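Local coordinates for protein putative isomerase YbhH (Escherichia coli, PDB 6OTV) that is of unknown function but is probably an isomerase, related in fold to diaminopimelate epimerase, at residues G260-V265 with G306-E311; G315-H320 with A333-T338. All blocks are in the same frame, centred on the assembly; numbering follows the deposited sequence.

Interaction 1 of 2, residues G260-V265 with G306-E311; sequences GGAINV and GNINIE
Glu311 reaches back along 260-265, its chain extended beyond CG (chi2 -180°), and lays its carboxylate against the glycine backbone at the start of that segment. Gly261 N donates to Glu311 OE2 at 3.1 Å, approaching from above the carboxylate plane. Gln258 N and Lys259 N hold OE1 and OE2 in turn, so one side chain gathers three amides of the turn leading into strand 263-267. Gly261 is the hollow beside it: the amide oxygen of Asn309 fits there, with OD1 3.3 Å from Gly261 CA, while its ND2 is bonded to Asp318. Next along, Ala262 N binds Asn309 O at 2.8 Å, and the small knob of Ala262 CB rests on Ile308 CG2. Beyond this the strands run parallel, as neighbours connected through helix 279-290 in what is probably a diaminopimelate epimerase-like fold. Glu311 joins them twice, giving its N-H to Ile263 O (2.7 Å, 168° at the hydrogen) and taking Val265 N on its own carbonyl. Facing the helix, Ile310 fits between two branched neighbours: its CD1 lies 3.5 Å from Ile263 CG2, the two side chains side by side, whereas its CG2 abuts Val265 CG1 at 3.8 Å. Chi1 of -44° puts Ile310 CG2 anti to the backbone N, where it meets Val265. Ile285 of the helix covers both Ile263 and Val265, and Ser286 touches Ile310.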
ATOM      1  N   GLY A 260       6.789  32.011  14.711  1.00 24.86           N
ATOM      2  CA  GLY A 260       5.394  31.620  14.720  1.00 24.97           C
ATOM      3  C   GLY A 260       5.114  30.151  14.478  1.00 33.08           C
ATOM      4  O   GLY A 260       3.951  29.738  14.577  1.00 34.05           O
ATOM      5  N   GLY A 261       6.129  29.349  14.171  1.00 28.33           N
ATOM      6  CA  GLY A 261       5.930  27.938  13.916  1.00 31.06           C
ATOM      7  C   GLY A 261       5.715  27.140  15.191  1.00 31.47           C
ATOM      8  O   GLY A 261       5.524  27.676  16.283  1.00 32.62           O
ATOM      9  N   ALA A 262       5.764  25.817  15.035  1.00 28.24           N
ATOM     10  CA  ALA A 262       5.568  24.910  16.159  1.00 23.67           C
ATOM     11  C   ALA A 262       6.857  24.600  16.907  1.00 25.78           C
ATOM     12  O   ALA A 262       6.813  24.359  18.119  1.00 25.83           O
ATOM     13  CB  ALA A 262       4.938  23.597  15.681  1.00 23.63           C
ATOM     14  N   ILE A 263       8.000  24.599  16.223  1.00 25.96           N
ATOM     15  CA  ILE A 263       9.254  24.166  16.827  1.00 28.26           C
ATOM     16  C   ILE A 263      10.398  24.601  15.923  1.00 27.84           C
ATOM     17  O   ILE A 263      10.206  24.816  14.721  1.00 26.85           O
ATOM     18  CB  ILE A 263       9.232  22.629  17.043  1.00 28.49           C
ATOM     19  CG1 ILE A 263      10.411  22.161  17.898  1.00 30.91           C
ATOM     20  CG2 ILE A 263       9.209  21.911  15.715  1.00 24.65           C
ATOM     21  CD1 ILE A 263      10.305  20.707  18.316  1.00 26.56           C
ATOM     22  N   ASN A 264      11.584  24.752  16.503  1.00 24.91           N
ATOM     23  CA  ASN A 264      12.805  25.043  15.769  1.00 25.26           C
ATOM     24  C   ASN A 264      13.774  23.883  15.954  1.00 29.58           C
ATOM     25  O   ASN A 264      13.899  23.340  17.055  1.00 27.27           O
ATOM     26  CB  ASN A 264      13.436  26.354  16.251  1.00 29.53           C
ATOM     27  CG  ASN A 264      14.836  26.562  15.710  1.00 34.89           C
ATOM     28  OD1 ASN A 264      15.021  26.931  14.548  1.00 29.97           O
ATOM     29  ND2 ASN A 264      15.834  26.325  16.552  1.00 32.08           N
ATOM     30  N   VAL A 265      14.455  23.490  14.878  1.00 27.51           N
ATOM     31  CA  VAL A 265      15.292  22.299  14.917  1.00 29.77           C
ATOM     32  C   VAL A 265      16.658  22.594  14.311  1.00 34.34           C
ATOM     33  O   VAL A 265      16.829  23.504  13.495  1.00 29.74           O
ATOM     34  CB  VAL A 265      14.640  21.094  14.194  1.00 40.19           C
ATOM     35  CG1 VAL A 265      13.257  20.792  14.767  1.00 28.31           C
ATOM     36  CG2 VAL A 265      14.571  21.334  12.694  1.00 29.06           C
ATOM     37  N   GLY A 306      -2.997  18.485  12.528  1.00 69.98           N
ATOM     38  CA  GLY A 306      -3.175  19.520  11.531  1.00 68.11           C
ATOM     39  C   GLY A 306      -1.841  19.969  10.963  1.00 61.60           C
ATOM     40  O   GLY A 306      -0.937  19.148  10.756  1.00 51.35           O
ATOM     41  N   ASN A 307      -1.734  21.271  10.708  1.00 53.82           N
ATOM     42  CA  ASN A 307      -0.524  21.851  10.142  1.00 48.12           C
ATOM     43  C   ASN A 307       0.505  22.094  11.243  1.00 45.00           C
ATOM     44  O   ASN A 307       0.236  22.820  12.207  1.00 49.23           O
ATOM     45  CB  ASN A 307      -0.849  23.151   9.419  1.00 51.74           C
ATOM     46  CG  ASN A 307       0.363  23.754   8.745  1.00 68.88           C
ATOM     47  OD1 ASN A 307       0.680  23.416   7.606  1.00 76.89           O
ATOM     48  ND2 ASN A 307       1.050  24.652   9.444  1.00 78.11           N
ATOM     49  N   ILE A 308       1.685  21.505  11.091  1.00 39.96           N
ATOM     50  CA  ILE A 308       2.774  21.645  12.051  1.00 33.62           C
ATOM     51  C   ILE A 308       3.953  22.261  11.313  1.00 30.20           C
ATOM     52  O   ILE A 308       4.529  21.636  10.413  1.00 29.48           O
ATOM     53  CB  ILE A 308       3.153  20.303  12.686  1.00 34.75           C
ATOM     54  CG1 ILE A 308       1.940  19.716  13.406  1.00 38.61           C
ATOM     55  CG2 ILE A 308       4.314  20.478  13.639  1.00 31.86           C
ATOM     56  CD1 ILE A 308       2.232  18.442  14.152  1.00 42.80           C
ATOM     57  N   ASN A 309       4.305  23.488  11.682  1.00 30.13           N
ATOM     58  CA  ASN A 309       5.364  24.234  11.013  1.00 28.20           C
ATOM     59  C   ASN A 309       6.683  24.010  11.749  1.00 29.18           C
ATOM     60  O   ASN A 309       6.791  24.317  12.944  1.00 32.30           O
ATOM     61  CB  ASN A 309       4.993  25.716  10.961  1.00 26.94           C
ATOM     62  CG  ASN A 309       6.021  26.554  10.237  1.00 37.26           C
ATOM     63  OD1 ASN A 309       6.938  27.098  10.852  1.00 41.76           O
ATOM     64  ND2 ASN A 309       5.869  26.673   8.924  1.00 39.81           N
ATOM     65  N   ILE A 310       7.674  23.464  11.043  1.00 26.41           N
ATOM     66  CA  ILE A 310       8.988  23.145  11.602  1.00 28.39           C
ATOM     67  C   ILE A 310       9.991  24.169  11.086  1.00 37.23           C
ATOM     68  O   ILE A 310      10.219  24.267   9.874  1.00 36.69           O
ATOM     69  CB  ILE A 310       9.450  21.728  11.227  1.00 28.99           C
ATOM     70  CG1 ILE A 310       8.317  20.708  11.375  1.00 33.61           C
ATOM     71  CG2 ILE A 310      10.664  21.328  12.062  1.00 25.22           C
ATOM     72  CD1 ILE A 310       7.898  20.455  12.788  1.00 44.94           C
ATOM     73  N   GLU A 311      10.614  24.903  12.003  1.00 30.22           N
ATOM     74  CA  GLU A 311      11.614  25.896  11.640  1.00 26.88           C
ATOM     75  C   GLU A 311      13.004  25.270  11.630  1.00 27.70           C
ATOM     76  O   GLU A 311      13.316  24.401  12.450  1.00 29.90           O
ATOM     77  CB  GLU A 311      11.562  27.085  12.604  1.00 26.03           C
ATOM     78  CG  GLU A 311      10.219  27.813  12.571  1.00 31.89           C
ATOM     79  CD  GLU A 311      10.143  28.999  13.518  1.00 37.09           C
ATOM     80  OE1 GLU A 311      11.087  29.207  14.310  1.00 39.97           O
ATOM     81  OE2 GLU A 311       9.128  29.726  13.468  1.00 37.08           O
TER

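Interaction 2 of 2, residues G315-H320 with A333-T338. With EDO (1,2-ethanediol), chain E.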
ATOM      1  N   GLY A 315      14.740  28.421   6.866  1.00 33.62           N
ATOM      2  CA  GLY A 315      13.334  28.634   6.579  1.00 36.41           C
ATOM      3  C   GLY A 315      12.462  27.777   7.483  1.00 43.09           C
ATOM      4  O   GLY A 315      12.849  27.445   8.603  1.00 36.80           O
ATOM      5  N   ALA A 316      11.279  27.442   6.970  1.00 37.50           N
ATOM      6  CA  ALA A 316      10.323  26.625   7.700  1.00 34.28           C
ATOM      7  C   ALA A 316       9.620  25.691   6.729  1.00 41.26           C
ATOM      8  O   ALA A 316       9.558  25.944   5.525  1.00 48.72           O
ATOM      9  CB  ALA A 316       9.294  27.480   8.455  1.00 26.86           C
ATOM     10  N   LEU A 317       9.082  24.604   7.275  1.00 45.81           N
ATOM     11  CA  LEU A 317       8.440  23.570   6.476  1.00 41.95           C
ATOM     12  C   LEU A 317       7.143  23.159   7.155  1.00 39.71           C
ATOM     13  O   LEU A 317       7.125  22.921   8.366  1.00 40.67           O
ATOM     14  CB  LEU A 317       9.370  22.362   6.303  1.00 34.89           C
ATOM     15  CG  LEU A 317       9.056  21.323   5.225  1.00 44.17           C
ATOM     16  CD1 LEU A 317       8.313  20.150   5.819  1.00 52.66           C
ATOM     17  CD2 LEU A 317       8.263  21.932   4.076  1.00 47.29           C
ATOM     18  N   ASP A 318       6.063  23.093   6.379  1.00 33.63           N
ATOM     19  CA  ASP A 318       4.761  22.680   6.888  1.00 32.93           C
ATOM     20  C   ASP A 318       4.584  21.177   6.711  1.00 34.35           C
ATOM     21  O   ASP A 318       4.770  20.649   5.610  1.00 30.62           O
ATOM     22  CB  ASP A 318       3.634  23.426   6.171  1.00 45.83           C
ATOM     23  CG  ASP A 318       3.449  24.843   6.684  1.00 62.33           C
ATOM     24  OD1 ASP A 318       3.511  25.049   7.915  1.00 59.53           O
ATOM     25  OD2 ASP A 318       3.237  25.751   5.851  1.00 73.75           O
ATOM     26  N   VAL A 319       4.231  20.493   7.795  1.00 27.32           N
ATOM     27  CA  VAL A 319       3.897  19.074   7.764  1.00 26.60           C
ATOM     28  C   VAL A 319       2.468  18.926   8.263  1.00 30.47           C
ATOM     29  O   VAL A 319       2.137  19.397   9.357  1.00 31.47           O
ATOM     30  CB  VAL A 319       4.853  18.226   8.620  1.00 28.32           C
ATOM     31  CG1 VAL A 319       4.503  16.744   8.493  1.00 26.22           C
ATOM     32  CG2 VAL A 319       6.300  18.474   8.226  1.00 25.58           C
ATOM     33  N   HIS A 320       1.622  18.296   7.454  0.52 29.05           N
ATOM     34  CA  HIS A 320       0.249  18.010   7.847  0.52 30.05           C
ATOM     35  C   HIS A 320       0.190  16.607   8.433  0.52 30.92           C
ATOM     36  O   HIS A 320       0.570  15.634   7.772  0.52 35.45           O
ATOM     37  CB  HIS A 320      -0.706  18.138   6.661  0.52 31.47           C
ATOM     38  CG  HIS A 320      -2.144  17.932   7.025  0.52 38.19           C
ATOM     39  ND1 HIS A 320      -2.810  16.748   6.792  0.52 40.58           N
ATOM     40  CD2 HIS A 320      -3.039  18.756   7.620  0.52 40.50           C
ATOM     41  CE1 HIS A 320      -4.055  16.854   7.220  0.52 38.25           C
ATOM     42  NE2 HIS A 320      -4.220  18.062   7.727  0.52 31.57           N
ATOM     43  N   ALA A 333       1.536  11.411   7.630  1.00 29.48           N
ATOM     44  CA  ALA A 333       2.149  12.716   7.422  1.00 28.99           C
ATOM     45  C   ALA A 333       2.163  13.054   5.939  1.00 32.29           C
ATOM     46  O   ALA A 333       2.414  12.186   5.097  1.00 30.62           O
ATOM     47  CB  ALA A 333       3.579  12.754   7.969  1.00 28.48           C
ATOM     48  N   SER A 334       1.901  14.319   5.622  1.00 28.70           N
ATOM     49  CA  SER A 334       1.957  14.788   4.247  1.00 28.90           C
ATOM     50  C   SER A 334       2.626  16.154   4.207  1.00 31.72           C
ATOM     51  O   SER A 334       2.571  16.923   5.171  1.00 28.51           O
ATOM     52  CB  SER A 334       0.562  14.857   3.608  1.00 29.22           C
ATOM     53  OG  SER A 334      -0.287  15.732   4.329  1.00 55.71           O
ATOM     54  N   VAL A 335       3.269  16.441   3.080  1.00 29.98           N
ATOM     55  CA  VAL A 335       3.988  17.691   2.868  1.00 34.44           C
ATOM     56  C   VAL A 335       3.643  18.204   1.478  1.00 38.26           C
ATOM     57  O   VAL A 335       3.447  17.417   0.544  1.00 37.58           O
ATOM     58  CB  VAL A 335       5.513  17.495   3.037  1.00 40.89           C
ATOM     59  CG1 VAL A 335       6.277  18.725   2.580  1.00 48.56           C
ATOM     60  CG2 VAL A 335       5.849  17.179   4.489  1.00 39.78           C
ATOM     61  N   ILE A 336       3.538  19.526   1.344  1.00 36.71           N
ATOM     62  CA  ILE A 336       3.353  20.172   0.051  1.00 40.85           C
ATOM     63  C   ILE A 336       4.716  20.604  -0.472  1.00 38.04           C
ATOM     64  O   ILE A 336       5.509  21.210   0.259  1.00 37.27           O
ATOM     65  CB  ILE A 336       2.400  21.376   0.152  1.00 37.97           C
ATOM     66  CG1 ILE A 336       1.044  20.953   0.728  1.00 34.61           C
ATOM     67  CG2 ILE A 336       2.223  22.030  -1.218  1.00 28.64           C
ATOM     68  CD1 ILE A 336       0.228  20.073  -0.195  1.00 28.63           C
ATOM     69  N   ARG A 337       4.994  20.283  -1.730  1.00 32.08           N
ATOM     70  CA  ARG A 337       6.175  20.773  -2.426  1.00 30.82           C
ATOM     71  C   ARG A 337       5.737  21.360  -3.759  1.00 32.65           C
ATOM     72  O   ARG A 337       4.546  21.404  -4.084  1.00 26.50           O
ATOM     73  CB  ARG A 337       7.208  19.657  -2.641  1.00 26.03           C
ATOM     74  CG  ARG A 337       7.693  18.961  -1.376  1.00 28.35           C
ATOM     75  CD  ARG A 337       8.879  19.680  -0.756  1.00 31.54           C
ATOM     76  NE  ARG A 337       8.482  20.915  -0.093  1.00 33.88           N
ATOM     77  CZ  ARG A 337       9.337  21.813   0.382  1.00 39.63           C
ATOM     78  NH1 ARG A 337      10.644  21.615   0.263  1.00 38.05           N
ATOM     79  NH2 ARG A 337       8.884  22.911   0.971  1.00 39.47           N
ATOM     80  N   THR A 338       6.708  21.827  -4.535  1.00 33.73           N
ATOM     81  CA  THR A 338       6.480  22.202  -5.921  1.00 32.65           C
ATOM     82  C   THR A 338       7.587  21.597  -6.768  1.00 31.72           C
ATOM     83  O   THR A 338       8.665  21.260  -6.270  1.00 33.02           O
ATOM     84  CB  THR A 338       6.444  23.725  -6.127  1.00 33.96           C
ATOM     85  OG1 THR A 338       7.764  24.260  -5.960  1.00 34.59           O
ATOM     86  CG2 THR A 338       5.491  24.393  -5.135  1.00 31.09           C
TER
HETATM   87  C1  EDO E 403       7.314  27.510  -6.534  0.60 14.08           C
HETATM   88  O1  EDO E 403       7.828  26.634  -5.527  0.60 13.07           O
HETATM   89  C2  EDO E 403       8.459  27.904  -7.455  0.60 19.87           C
HETATM   90  O2  EDO E 403       8.093  28.968  -8.338  0.60 13.96           O
HETATM   91  O   HOH W   1       3.865  21.446   3.482  1.00 33.99           O
HETATM   92  O   HOH W   2      -2.247  13.932   6.155  1.00 47.01           O
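Leu317 and Val335 meet at about a right angle, with Leu317 CD1 lying against both methyls of the valine. The other leucine methyl, CD2, sits over one face of the Arg337 guanidinium, 3.3 Å from NH2. Bends at chi2 and chi3 turn the arginine back along its own strand, where NE donates almost straight to Ile336 O (3.0 Å, 172°) in the guanidinium plane; Asn95 takes NH1. Val319 slants across Val335, CG2 to CG2 at 4.0 Å, and its CG1 faces Ala333 CB. Ala282 of helix 279-290 covers Leu317 and Val319. These strands form the antiparallel hairpin of 315-322 and 332-344, where His320 and Ser334 are a hydrogen-bonded pair: His320 N binds Ser334 O at 2.8 Å, and Ser334 N returns a bond to His320 O. On the sheet face that these two residues share, Ser334 OG, placed by chi1 of 59° between its own N and carbonyl carbon, touches His320 CB at 3.4 Å. In one of the two conformers of the histidine, OG also lies near the imidazole plane at its edge, and a water may link it to ND1. Toward Leu317 the strands splay. Direct backbone bonding is thus confined to the His320-Ser334 pair, while side-chain contact continues to Leu317 and ends at an arginine whose NE is held by Ile336 O of its own strand and whose NH1 is held by Asn95.

How the interactions relate
Strands 306-312 and 315-322 are neighbours, so interactions 1 and 2 are successive steps across one run of strands, their centres about 10 Å apart. Backbone bonds from Ile308 N to Val319 O and from Ile310 N to Leu317 O join them, and Ala316 CB packs on Asn309. Asp318 OD1 adds a polar tie, accepting from Asn307 and Asn309. Both contacts are largely buried and share helix 279-290 over their apolar residues. Interaction 1 is parallel, with a buried carboxylate gathering turn amides; interaction 2 is antiparallel, lies nearer the chain centre, and has a more exposed edge at His320, Asp318 and Ile336.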